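Lactamase_B domain-containing protein (Bacillus lehensis G1, PDB 7EV5) binds two zinc ions and is probably a hydrolase of the metallo-beta-lactamase superfamily, with a dual activity that reflects its resemblance to B3 metallo-beta-lactamases and glyoxalase II. Local coordinates at residues G8-N13 / A55-I60; V25-G30 / A49-H54; L45-I50 / F70-Y75; H127-S132 / H167-A172. All blocks are in the same frame, centred on the assembly; numbering follows the deposited sequence.

Interaction 1 (G8-N13 / A55-I60). With ZN (zinc ion), chain C; ZN (zinc ion), chain B.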
loop_
_atom_site.group_PDB
_atom_site.type_symbol
_atom_site.label_atom_id
_atom_site.label_comp_id
_atom_site.label_asym_id
_atom_site.label_seq_id
_atom_site.Cartn_x
_atom_site.Cartn_y
_atom_site.Cartn_z
ATOM N N GLY A 8 2.566 -14.009 -1.084
ATOM C CA GLY A 8 3.982 -14.252 -0.963
ATOM C C GLY A 8 4.361 -14.839 0.379
ATOM O O GLY A 8 3.542 -14.935 1.297
ATOM N N PRO A 9 5.623 -15.251 0.520
ATOM C CA PRO A 9 6.064 -15.779 1.818
ATOM C C PRO A 9 5.893 -14.795 2.962
ATOM O O PRO A 9 5.592 -15.217 4.085
ATOM C CB PRO A 9 7.540 -16.135 1.578
ATOM C CG PRO A 9 7.936 -15.348 0.368
ATOM C CD PRO A 9 6.703 -15.269 -0.479
ATOM N N ILE A 10 6.066 -13.494 2.713
ATOM C CA ILE A 10 5.869 -12.508 3.773
ATOM C C ILE A 10 4.395 -12.352 4.131
ATOM O O ILE A 10 4.067 -11.922 5.246
ATOM C CB ILE A 10 6.514 -11.167 3.365
ATOM C CG1 ILE A 10 7.960 -11.382 2.908
ATOM C CG2 ILE A 10 6.439 -10.143 4.501
ATOM C CD1 ILE A 10 8.888 -11.822 4.015
ATOM N N GLN A 11 3.496 -12.708 3.211
ATOM C CA GLN A 11 2.050 -12.597 3.396
ATOM C C GLN A 11 1.581 -11.149 3.492
ATOM O O GLN A 11 0.557 -10.862 4.118
ATOM C CB GLN A 11 1.533 -13.444 4.565
ATOM C CG GLN A 11 1.593 -14.948 4.293
ATOM C CD GLN A 11 0.498 -15.405 3.343
ATOM O OE1 GLN A 11 -0.655 -15.559 3.741
ATOM N NE2 GLN A 11 0.850 -15.616 2.084
ATOM N N THR A 12 2.329 -10.242 2.862
ATOM C CA THR A 12 1.911 -8.853 2.756
ATOM C C THR A 12 0.533 -8.763 2.116
ATOM O O THR A 12 0.235 -9.459 1.136
ATOM C CB THR A 12 2.922 -8.115 1.888
ATOM O OG1 THR A 12 4.214 -8.232 2.499
ATOM C CG2 THR A 12 2.576 -6.625 1.759
ATOM N N ASN A 13 -0.302 -7.882 2.662
ATOM C CA ASN A 13 -1.670 -7.721 2.171
ATOM C C ASN A 13 -1.669 -6.867 0.910
ATOM O O ASN A 13 -1.399 -5.663 0.969
ATOM C CB ASN A 13 -2.529 -7.024 3.219
ATOM C CG ASN A 13 -2.715 -7.845 4.466
ATOM O OD1 ASN A 13 -2.967 -9.044 4.391
ATOM N ND2 ASN A 13 -2.609 -7.205 5.622
ATOM N N ALA A 55 7.475 1.106 -1.856
ATOM C CA ALA A 55 8.171 0.235 -2.793
ATOM C C ALA A 55 9.088 -0.771 -2.118
ATOM O O ALA A 55 10.009 -1.289 -2.759
ATOM C CB ALA A 55 8.921 1.040 -3.854
ATOM N N HIS A 56 8.847 -1.084 -0.849
ATOM C CA HIS A 56 9.543 -2.225 -0.269
ATOM C C HIS A 56 9.231 -3.483 -1.070
ATOM O O HIS A 56 8.133 -3.647 -1.615
ATOM C CB HIS A 56 9.126 -2.434 1.188
ATOM C CG HIS A 56 9.846 -1.551 2.149
ATOM N ND1 HIS A 56 9.302 -1.174 3.355
ATOM C CD2 HIS A 56 11.069 -0.974 2.090
ATOM C CE1 HIS A 56 10.159 -0.409 4.005
ATOM N NE2 HIS A 56 11.235 -0.266 3.256
ATOM N N PHE A 57 10.218 -4.382 -1.119
ATOM C CA PHE A 57 10.130 -5.569 -1.975
ATOM C C PHE A 57 8.853 -6.374 -1.731
ATOM O O PHE A 57 8.302 -6.972 -2.666
ATOM C CB PHE A 57 11.367 -6.456 -1.768
ATOM C CG PHE A 57 11.369 -7.191 -0.448
ATOM C CD1 PHE A 57 10.901 -8.503 -0.354
ATOM C CD2 PHE A 57 11.819 -6.562 0.705
ATOM C CE1 PHE A 57 10.897 -9.166 0.864
ATOM C CE2 PHE A 57 11.814 -7.219 1.928
ATOM C CZ PHE A 57 11.348 -8.524 2.010
ATOM N N ASP A 58 8.389 -6.446 -0.482
ATOM C CA ASP A 58 7.246 -7.285 -0.154
ATOM C C ASP A 58 5.932 -6.700 -0.643
ATOM O O ASP A 58 4.896 -7.363 -0.544
ATOM C CB ASP A 58 7.207 -7.584 1.356
ATOM C CG ASP A 58 7.117 -6.326 2.211
ATOM O OD1 ASP A 58 8.016 -5.460 2.086
ATOM O OD2 ASP A 58 6.159 -6.244 3.019
ATOM N N HIS A 59 5.957 -5.485 -1.185
ATOM C CA HIS A 59 4.776 -4.853 -1.751
ATOM C C HIS A 59 4.794 -4.784 -3.269
ATOM O O HIS A 59 3.806 -4.322 -3.856
ATOM C CB HIS A 59 4.592 -3.445 -1.152
ATOM C CG HIS A 59 4.392 -3.472 0.331
ATOM N ND1 HIS A 59 3.192 -3.168 0.942
ATOM C CD2 HIS A 59 5.236 -3.839 1.321
ATOM C CE1 HIS A 59 3.314 -3.338 2.249
ATOM N NE2 HIS A 59 4.542 -3.758 2.503
ATOM N N ILE A 60 5.865 -5.241 -3.928
ATOM C CA ILE A 60 6.070 -4.985 -5.352
ATOM C C ILE A 60 6.393 -6.230 -6.162
ATOM O O ILE A 60 6.552 -6.129 -7.382
ATOM C CB ILE A 60 7.140 -3.910 -5.614
ATOM C CG1 ILE A 60 8.517 -4.468 -5.228
ATOM C CG2 ILE A 60 6.790 -2.619 -4.876
ATOM C CD1 ILE A 60 9.679 -3.606 -5.672
HETATM ZN ZN ZN C . 5.446 -4.376 4.243
HETATM ZN ZN ZN B . 7.409 -1.707 4.137
HETATM O O HOH W 1 7.299 -3.639 4.065
#
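Thr-12 and Asp-58 bring the two backbones to their nearest approach, their CA atoms 6.3 Å apart. Residues 8-11 form a type I turn that leads into Thr-12. The partner, 55-60, is an irregular loop carrying most of the HxHxDH zinc-binding sequence of the superfamily. Thr-12 does two jobs. Its OG1, beside the backbone N (chi1 -59°), donates to Asp-58 OD2 at 2.8 Å through the anti lone pair of that oxygen. Its CG2 sits over one face of the His-59 imidazole, 3.5 Å from the ring centroid and 14° off the normal, a CH-pi contact. A threonine suits the place because one branch is polar and the other a methyl. Toward the surface, Ile-10 CG2 lies 4.1 Å from Asp-58 CB while CG1 meets Phe-57 CE1. Asp-58 OD2 binds one zinc at 2.3 Å, and His-59 NE2 binds the same ion at 2.1 Å; His-191 and Asp-150 complete its protein ligands. The other ring nitrogen, His-59 ND1, is hydrogen-bonded to Asp-28. Asp-58 OD1 accepts from the water that bridges both zincs, and His-56 ND1 holds the other ion. OD2 thus serves the zinc and Thr-12, and OD1 the bridging water; with these ties Thr-12, a second-shell residue, probably helps fix the rotation of Asp-58 and backs the ring of His-59.

Interaction 2 (V25-G30 / A49-H54). With ZN (zinc ion), chain B.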
loop_
_atom_site.group_PDB
_atom_site.type_symbol
_atom_site.label_atom_id
_atom_site.label_comp_id
_atom_site.label_asym_id
_atom_site.label_seq_id
_atom_site.Cartn_x
_atom_site.Cartn_y
_atom_site.Cartn_z
ATOM N N VAL A 25 -9.259 -1.448 -8.528
ATOM C CA VAL A 25 -7.982 -0.811 -8.219
ATOM C C VAL A 25 -7.190 -1.788 -7.357
ATOM O O VAL A 25 -7.729 -2.348 -6.396
ATOM C CB VAL A 25 -8.194 0.531 -7.485
ATOM C CG1 VAL A 25 -6.864 1.225 -7.196
ATOM C CG2 VAL A 25 -9.070 1.450 -8.321
ATOM N N ILE A 26 -5.922 -2.001 -7.711
ATOM C CA ILE A 26 -5.050 -2.958 -7.036
ATOM C C ILE A 26 -4.051 -2.179 -6.194
ATOM O O ILE A 26 -3.419 -1.248 -6.701
ATOM C CB ILE A 26 -4.306 -3.838 -8.054
ATOM C CG1 ILE A 26 -5.291 -4.631 -8.928
ATOM C CG2 ILE A 26 -3.335 -4.758 -7.324
ATOM C CD1 ILE A 26 -4.626 -5.361 -10.100
ATOM N N PHE A 27 -3.897 -2.562 -4.922
ATOM C CA PHE A 27 -2.889 -1.983 -4.038
ATOM C C PHE A 27 -1.855 -3.036 -3.690
ATOM O O PHE A 27 -2.213 -4.160 -3.330
ATOM C CB PHE A 27 -3.523 -1.498 -2.732
ATOM C CG PHE A 27 -4.516 -0.403 -2.922
ATOM C CD1 PHE A 27 -4.141 0.923 -2.817
ATOM C CD2 PHE A 27 -5.828 -0.698 -3.240
ATOM C CE1 PHE A 27 -5.064 1.932 -3.007
ATOM C CE2 PHE A 27 -6.755 0.308 -3.444
ATOM C CZ PHE A 27 -6.373 1.621 -3.319
ATOM N N ASP A 28 -0.583 -2.663 -3.784
ATOM C CA ASP A 28 0.520 -3.446 -3.239
ATOM C C ASP A 28 0.516 -4.931 -3.613
ATOM O O ASP A 28 0.453 -5.795 -2.731
ATOM C CB ASP A 28 0.588 -3.293 -1.722
ATOM C CG ASP A 28 0.918 -1.884 -1.276
ATOM O OD1 ASP A 28 1.046 -0.976 -2.121
ATOM O OD2 ASP A 28 1.047 -1.670 -0.047
ATOM N N PRO A 29 0.575 -5.262 -4.906
ATOM C CA PRO A 29 0.704 -6.668 -5.315
ATOM C C PRO A 29 2.116 -7.187 -5.075
ATOM O O PRO A 29 3.013 -6.975 -5.898
ATOM C CB PRO A 29 0.349 -6.618 -6.805
ATOM C CG PRO A 29 0.812 -5.272 -7.261
ATOM C CD PRO A 29 0.686 -4.344 -6.053
ATOM N N GLY A 30 2.314 -7.855 -3.939
ATOM C CA GLY A 30 3.648 -8.057 -3.409
ATOM C C GLY A 30 4.336 -9.359 -3.763
ATOM O O GLY A 30 5.560 -9.447 -3.689
ATOM N N ALA A 49 -5.552 0.247 -12.392
ATOM C CA ALA A 49 -4.287 0.818 -11.954
ATOM C C ALA A 49 -3.748 -0.020 -10.807
ATOM O O ALA A 49 -4.497 -0.720 -10.127
ATOM C CB ALA A 49 -4.465 2.270 -11.489
ATOM N N ILE A 50 -2.433 0.072 -10.608
ATOM C CA ILE A 50 -1.748 -0.404 -9.410
ATOM C C ILE A 50 -1.326 0.827 -8.623
ATOM O O ILE A 50 -0.596 1.682 -9.146
ATOM C CB ILE A 50 -0.514 -1.242 -9.763
ATOM C CG1 ILE A 50 -0.932 -2.505 -10.515
ATOM C CG2 ILE A 50 0.287 -1.579 -8.502
ATOM C CD1 ILE A 50 0.211 -3.163 -11.239
ATOM N N LEU A 51 -1.777 0.923 -7.374
ATOM C CA LEU A 51 -1.388 1.997 -6.471
ATOM C C LEU A 51 -0.482 1.398 -5.406
ATOM O O LEU A 51 -0.866 0.446 -4.722
ATOM C CB LEU A 51 -2.617 2.634 -5.821
ATOM C CG LEU A 51 -3.663 3.288 -6.733
ATOM C CD1 LEU A 51 -4.666 4.078 -5.909
ATOM C CD2 LEU A 51 -3.026 4.155 -7.814
ATOM N N LEU A 52 0.721 1.935 -5.279
ATOM C CA LEU A 52 1.671 1.422 -4.305
ATOM C C LEU A 52 1.717 2.345 -3.101
ATOM O O LEU A 52 1.946 3.555 -3.240
ATOM C CB LEU A 52 3.065 1.316 -4.920
ATOM C CG LEU A 52 3.206 0.313 -6.063
ATOM C CD1 LEU A 52 4.623 0.358 -6.585
ATOM C CD2 LEU A 52 2.818 -1.110 -5.624
ATOM N N THR A 53 1.517 1.778 -1.916
ATOM C CA THR A 53 1.731 2.571 -0.711
ATOM C C THR A 53 3.201 2.915 -0.551
ATOM O O THR A 53 3.543 4.000 -0.060
ATOM C CB THR A 53 1.215 1.842 0.538
ATOM O OG1 THR A 53 1.985 0.651 0.774
ATOM C CG2 THR A 53 -0.256 1.501 0.402
ATOM N N HIS A 54 4.078 1.996 -0.943
ATOM C CA HIS A 54 5.523 2.171 -0.899
ATOM C C HIS A 54 6.152 1.037 -1.695
ATOM O O HIS A 54 5.461 0.115 -2.146
ATOM C CB HIS A 54 6.082 2.306 0.534
ATOM C CG HIS A 54 5.973 1.078 1.406
ATOM N ND1 HIS A 54 4.781 0.442 1.685
ATOM C CD2 HIS A 54 6.917 0.433 2.133
ATOM C CE1 HIS A 54 5.002 -0.551 2.531
ATOM N NE2 HIS A 54 6.293 -0.590 2.805
HETATM ZN ZN ZN B . 7.409 -1.707 4.137
HETATM O O HOH W 1 7.299 -3.639 4.065
#
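Asp-28 reaches across from the end of strand 25-27 to Thr-53, just beyond strand 49-51, and its side chain can be followed outward. CB lies close to the ring of His-59, a zinc ligand. CG stands next to the backbone N (chi1 -65°), which turns the carboxylate toward Thr-53. OD1 accepts from Thr-53 N at 2.8 Å, and OD2 from Thr-53 OG1 at 2.6 Å, so that one threonine grips both oxygens through their syn lone pairs, on the side that each turns to the other oxygen. Behind this clasp the strands run parallel, 31° apart. Ile-26 sits between Ala-49 and Leu-51 in the bonding pattern: its N donates to Ala-49 O, and its O accepts from Leu-51 N at 2.8 Å. Phe-27 and Leu-51 lie side by side on one face of the sheet, where Phe-27 CE1 lies 3.6 Å from Leu-51 CD1. Ile-26 and Ile-50 occupy the other face, where Ile-50 CG2 also packs against Pro-29 CD at 3.7 Å, a rigid ring suiting the bend after the strand. Thr-53 OG1 accepts in turn from His-54 ND1, 3° out of the imidazole plane, and His-54 NE2 binds zinc at 2.1 Å. Because Asp-28 OD2 also accepts from His-59 ND1, this buried carboxylate probably helps orient one ligand of each metal, directly for His-59 and through Thr-53 for His-54.

Interaction 3 (L45-I50 / F70-Y75)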
loop_
_atom_site.group_PDB
_atom_site.type_symbol
_atom_site.label_atom_id
_atom_site.label_comp_id
_atom_site.label_asym_id
_atom_site.label_seq_id
_atom_site.Cartn_x
_atom_site.Cartn_y
_atom_site.Cartn_z
ATOM N N LEU A 45 -13.034 -9.238 -13.051
ATOM C CA LEU A 45 -12.747 -7.860 -12.679
ATOM C C LEU A 45 -11.748 -7.262 -13.660
ATOM O O LEU A 45 -10.803 -7.928 -14.090
ATOM C CB LEU A 45 -12.171 -7.805 -11.260
ATOM C CG LEU A 45 -13.163 -8.086 -10.125
ATOM C CD1 LEU A 45 -12.467 -8.341 -8.788
ATOM C CD2 LEU A 45 -14.175 -6.951 -9.984
ATOM N N THR A 46 -11.964 -5.996 -14.013
ATOM C CA THR A 46 -11.060 -5.277 -14.905
ATOM C C THR A 46 -10.261 -4.269 -14.093
ATOM O O THR A 46 -10.792 -3.211 -13.722
ATOM C CB THR A 46 -11.868 -4.564 -15.992
ATOM O OG1 THR A 46 -12.514 -5.548 -16.812
ATOM C CG2 THR A 46 -10.971 -3.706 -16.865
ATOM N N PRO A 47 -8.996 -4.538 -13.786
ATOM C CA PRO A 47 -8.216 -3.560 -13.023
ATOM C C PRO A 47 -7.865 -2.355 -13.878
ATOM O O PRO A 47 -7.682 -2.456 -15.092
ATOM C CB PRO A 47 -6.959 -4.334 -12.610
ATOM C CG PRO A 47 -6.873 -5.473 -13.536
ATOM C CD PRO A 47 -8.258 -5.789 -14.029
ATOM N N LEU A 48 -7.801 -1.199 -13.210
ATOM C CA LEU A 48 -7.530 0.088 -13.836
ATOM C C LEU A 48 -6.151 0.643 -13.517
ATOM O O LEU A 48 -5.625 1.431 -14.311
ATOM C CB LEU A 48 -8.573 1.128 -13.400
ATOM C CG LEU A 48 -10.033 0.772 -13.657
ATOM C CD1 LEU A 48 -10.953 1.822 -13.046
ATOM C CD2 LEU A 48 -10.288 0.629 -15.154
ATOM N N ALA A 49 -5.552 0.247 -12.392
ATOM C CA ALA A 49 -4.287 0.818 -11.954
ATOM C C ALA A 49 -3.748 -0.020 -10.807
ATOM O O ALA A 49 -4.497 -0.720 -10.127
ATOM C CB ALA A 49 -4.465 2.270 -11.489
ATOM N N ILE A 50 -2.433 0.072 -10.608
ATOM C CA ILE A 50 -1.748 -0.404 -9.410
ATOM C C ILE A 50 -1.326 0.827 -8.623
ATOM O O ILE A 50 -0.596 1.682 -9.146
ATOM C CB ILE A 50 -0.514 -1.242 -9.763
ATOM C CG1 ILE A 50 -0.932 -2.505 -10.515
ATOM C CG2 ILE A 50 0.287 -1.579 -8.502
ATOM C CD1 ILE A 50 0.211 -3.163 -11.239
ATOM N N PHE A 70 -2.385 -6.896 -17.480
ATOM C CA PHE A 70 -3.562 -6.054 -17.607
ATOM C C PHE A 70 -3.310 -4.724 -18.303
ATOM O O PHE A 70 -4.273 -3.985 -18.548
ATOM C CB PHE A 70 -4.202 -5.806 -16.232
ATOM C CG PHE A 70 -4.736 -7.048 -15.579
ATOM C CD1 PHE A 70 -5.905 -7.642 -16.038
ATOM C CD2 PHE A 70 -4.076 -7.619 -14.501
ATOM C CE1 PHE A 70 -6.393 -8.784 -15.433
ATOM C CE2 PHE A 70 -4.557 -8.758 -13.896
ATOM C CZ PHE A 70 -5.716 -9.347 -14.363
ATOM N N SER A 71 -2.058 -4.401 -18.631
ATOM C CA SER A 71 -1.702 -3.141 -19.286
ATOM C C SER A 71 -2.245 -1.944 -18.511
ATOM O O SER A 71 -3.020 -1.131 -19.017
ATOM C CB SER A 71 -2.156 -3.105 -20.746
ATOM O OG SER A 71 -1.609 -4.197 -21.454
ATOM N N ILE A 72 -1.831 -1.858 -17.253
ATOM C CA ILE A 72 -2.314 -0.813 -16.356
ATOM C C ILE A 72 -1.157 -0.012 -15.770
ATOM O O ILE A 72 -0.032 -0.522 -15.650
ATOM C CB ILE A 72 -3.211 -1.392 -15.256
ATOM C CG1 ILE A 72 -2.498 -2.526 -14.522
ATOM C CG2 ILE A 72 -4.527 -1.857 -15.859
ATOM C CD1 ILE A 72 -3.289 -3.056 -13.374
ATOM N N PRO A 73 -1.397 1.238 -15.403
ATOM C CA PRO A 73 -0.339 2.080 -14.838
ATOM C C PRO A 73 -0.017 1.709 -13.398
ATOM O O PRO A 73 -0.839 1.149 -12.673
ATOM C CB PRO A 73 -0.966 3.479 -14.887
ATOM C CG PRO A 73 -2.443 3.235 -14.832
ATOM C CD PRO A 73 -2.640 1.993 -15.653
ATOM N N VAL A 74 1.208 2.061 -13.005
ATOM C CA VAL A 74 1.722 1.902 -11.646
ATOM C C VAL A 74 1.970 3.291 -11.067
ATOM O O VAL A 74 2.694 4.100 -11.665
ATOM C CB VAL A 74 3.023 1.078 -11.639
ATOM C CG1 VAL A 74 3.644 1.043 -10.230
ATOM C CG2 VAL A 74 2.761 -0.324 -12.170
ATOM N N TYR A 75 1.405 3.551 -9.887
ATOM C CA TYR A 75 1.574 4.810 -9.165
ATOM C C TYR A 75 2.472 4.606 -7.949
ATOM O O TYR A 75 2.265 3.659 -7.178
ATOM C CB TYR A 75 0.226 5.344 -8.677
ATOM C CG TYR A 75 -0.668 5.922 -9.753
ATOM C CD1 TYR A 75 -0.922 7.288 -9.808
ATOM C CD2 TYR A 75 -1.266 5.099 -10.703
ATOM C CE1 TYR A 75 -1.748 7.817 -10.792
ATOM C CE2 TYR A 75 -2.084 5.624 -11.689
ATOM C CZ TYR A 75 -2.317 6.976 -11.716
ATOM O OH TYR A 75 -3.149 7.466 -12.707
HETATM O O HOH W 2 -7.186 -4.277 -17.243
#
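Pro-47 lays its CG over one face of the Phe-70 ring, 3.5 Å from the centroid and 18° off the normal, in a CH-pi contact displaced toward the rim. The flat face of the aromatic and the compact, rigid proline ring, crossing at about a right angle, suit such a close face contact. Next to them Ile-72 turns inward with CG1 between its backbone N and carbonyl carbon (chi1 53°), and its CD1 reaches Ile-50 CG1 at 3.7 Å while CG2 touches Pro-47 O. Ile-50 CD1 and Val-74 CG2, 3.9 Å apart, lie alongside each other on the same face of the sheet. Small Ala-49 leaves room on the other face for Pro-73 and for the ring of Tyr-75; Tyr-75 CE2 is 4.1 Å from Ala-49 CB. Backbone bonds set this register: Ile-50 N donates to Pro-73 O at 2.8 Å, and Ile-50 O receives Tyr-75 N at 2.8 Å. Pro-73 has no N-H, and its CD rests on Leu-48 O instead. Ala-49 N is buried here without a partner. A water joins Pro-47 O, at 2.9 Å, to Phe-70 O, bridging the strand to the end of the helix ahead of the paired part. Ser-71, with positive phi, breaks the chain out of helix 63-70. The contact thus closes the beta-alpha-beta unit of strand 46-51, helix 63-70 and strand 74-77; Phe-70 also leans on helix 33-42, and Tyr-75 stacks on His-108 of the next strand.

Interaction 4 (H127-S132 / H167-A172). With ZN (zinc ion), chain B.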
loop_
_atom_site.group_PDB
_atom_site.type_symbol
_atom_site.label_atom_id
_atom_site.label_comp_id
_atom_site.label_asym_id
_atom_site.label_seq_id
_atom_site.Cartn_x
_atom_site.Cartn_y
_atom_site.Cartn_z
ATOM N N HIS A 127 0.671 11.945 2.390
ATOM C CA HIS A 127 2.065 11.527 2.425
ATOM C C HIS A 127 2.381 11.179 3.877
ATOM O O HIS A 127 2.324 12.048 4.754
ATOM C CB HIS A 127 2.975 12.626 1.864
ATOM C CG HIS A 127 4.415 12.220 1.759
ATOM N ND1 HIS A 127 5.452 13.098 1.990
ATOM C CD2 HIS A 127 4.992 11.029 1.467
ATOM C CE1 HIS A 127 6.605 12.469 1.837
ATOM N NE2 HIS A 127 6.354 11.211 1.522
ATOM N N THR A 128 2.662 9.898 4.149
ATOM C CA THR A 128 2.748 9.375 5.515
ATOM C C THR A 128 4.068 8.646 5.719
ATOM O O THR A 128 4.095 7.422 5.940
ATOM C CB THR A 128 1.570 8.453 5.840
ATOM O OG1 THR A 128 1.437 7.450 4.825
ATOM C CG2 THR A 128 0.272 9.240 5.910
ATOM N N PRO A 129 5.188 9.377 5.674
ATOM C CA PRO A 129 6.511 8.753 5.846
ATOM C C PRO A 129 6.826 8.351 7.278
ATOM O O PRO A 129 6.065 8.623 8.211
ATOM C CB PRO A 129 7.469 9.851 5.362
ATOM C CG PRO A 129 6.738 11.131 5.727
ATOM C CD PRO A 129 5.303 10.817 5.370
ATOM N N GLY A 130 7.976 7.705 7.460
ATOM C CA GLY A 130 8.407 7.228 8.759
ATOM C C GLY A 130 8.858 5.787 8.687
ATOM O O GLY A 130 9.940 5.440 9.165
ATOM N N HIS A 131 8.011 4.927 8.112
ATOM C CA HIS A 131 8.435 3.578 7.758
ATOM C C HIS A 131 9.258 3.589 6.467
ATOM O O HIS A 131 10.227 2.829 6.334
ATOM C CB HIS A 131 7.200 2.673 7.653
ATOM C CG HIS A 131 7.462 1.330 7.041
ATOM N ND1 HIS A 131 8.000 0.269 7.740
ATOM C CD2 HIS A 131 7.216 0.868 5.795
ATOM C CE1 HIS A 131 8.085 -0.785 6.949
ATOM N NE2 HIS A 131 7.620 -0.449 5.755
ATOM N N SER A 132 8.910 4.457 5.521
ATOM C CA SER A 132 9.707 4.648 4.317
ATOM C C SER A 132 9.427 6.053 3.806
ATOM O O SER A 132 8.360 6.615 4.098
ATOM C CB SER A 132 9.397 3.588 3.239
ATOM O OG SER A 132 8.130 3.791 2.636
ATOM N N HIS A 167 11.380 7.073 13.326
ATOM C CA HIS A 167 10.270 6.873 14.247
ATOM C C HIS A 167 9.576 8.190 14.596
ATOM O O HIS A 167 8.354 8.221 14.767
ATOM C CB HIS A 167 10.774 6.184 15.515
ATOM C CG HIS A 167 9.703 5.501 16.300
ATOM N ND1 HIS A 167 9.062 6.096 17.365
ATOM C CD2 HIS A 167 9.157 4.269 16.173
ATOM C CE1 HIS A 167 8.165 5.260 17.858
ATOM N NE2 HIS A 167 8.209 4.142 17.158
ATOM N N THR A 168 10.344 9.283 14.732
ATOM C CA THR A 168 9.722 10.572 15.035
ATOM C C THR A 168 8.792 11.016 13.915
ATOM O O THR A 168 7.734 11.608 14.173
ATOM C CB THR A 168 10.779 11.645 15.332
ATOM O OG1 THR A 168 11.475 11.994 14.132
ATOM C CG2 THR A 168 11.773 11.161 16.374
ATOM N N LEU A 169 9.148 10.704 12.665
ATOM C CA LEU A 169 8.295 11.045 11.540
ATOM C C LEU A 169 7.082 10.123 11.478
ATOM O O LEU A 169 5.969 10.573 11.185
ATOM C CB LEU A 169 9.127 10.944 10.263
ATOM C CG LEU A 169 8.580 11.502 8.965
ATOM C CD1 LEU A 169 8.097 12.925 9.168
ATOM C CD2 LEU A 169 9.678 11.460 7.918
ATOM N N LEU A 170 7.280 8.827 11.764
ATOM C CA LEU A 170 6.160 7.895 11.743
ATOM C C LEU A 170 5.083 8.304 12.739
ATOM O O LEU A 170 3.891 8.299 12.415
ATOM C CB LEU A 170 6.648 6.479 12.041
ATOM C CG LEU A 170 5.501 5.471 12.012
ATOM C CD1 LEU A 170 4.943 5.411 10.601
ATOM C CD2 LEU A 170 5.996 4.114 12.431
ATOM N N LEU A 171 5.482 8.684 13.955
ATOM C CA LEU A 171 4.481 9.050 14.952
ATOM C C LEU A 171 3.729 10.315 14.559
ATOM O O LEU A 171 2.525 10.432 14.818
ATOM C CB LEU A 171 5.124 9.198 16.329
ATOM C CG LEU A 171 5.371 7.861 17.022
ATOM C CD1 LEU A 171 6.133 8.067 18.287
ATOM C CD2 LEU A 171 4.056 7.136 17.297
ATOM N N ALA A 172 4.414 11.269 13.934
ATOM C CA ALA A 172 3.723 12.446 13.425
ATOM C C ALA A 172 2.751 12.083 12.312
ATOM O O ALA A 172 1.631 12.597 12.273
ATOM C CB ALA A 172 4.730 13.488 12.951
HETATM ZN ZN ZN B . 7.409 -1.707 4.137
HETATM O O HOH W 1 7.299 -3.639 4.065
#
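Gly-130 and Leu-170 meet backbone to backbone, their CA atoms only 3.8 Å apart, and this is the tight part of the contact. Gly-130 CA also comes within 3.6 Å of Leu-170 N. Such an approach, together with a backbone of phi 131° and psi -51°, suits a residue without a side chain, since a CB would point straight at the helix. Leu-170 closes over the inner side, where its CD1 lies 4.0 Å from His-131 N. The outer side is looser: Leu-169, largely exposed, extends with CG anti to the backbone N (chi1 -168°) and lays its CD2 3.7 Å from Pro-129 CG, an oblique crossing of two apolar groups near solvent. Within the two segments the fit is one of van der Waals packing; no polar bond joins them directly. From this packed loop the imidazole of His-131 leads away, and its NE2 binds zinc at 2.1 Å while ND1 is hydrogen-bonded to Arg-159 O. The loop links strands 121-127 and 136-140, and later turns of helix 167-178 hold it too: Ser-173 OG bonds to Pro-129 O, and Lys-177 NZ to His-127 O. Leu-170 also packs on Ile-157, so its helix meets both the loop and the short strand 156-157.

Interactions 1, 2 and 4 converge on the two-zinc site and share the bridging water, while interaction 3 extends the sheet behind it. A probable hydrogen bond between Asp-28 and His-59 joins interactions 1 and 2. Three histidines gather round one ion: His-56 ND1 of interaction 1 lies 3.0 Å from His-131 NE2 of interaction 4, and His-54 NE2 of interaction 2 is 3.2 Å from that same NE2. Interactions 2 and 3 share Ala-49 and Ile-50, so strand 46-51 pairs with a neighbour along each edge; Leu-52 N meets Tyr-75 O at 3.0 Å. Interactions 3 and 4 lie farthest apart, their centres about 28 Å from each other across the chain.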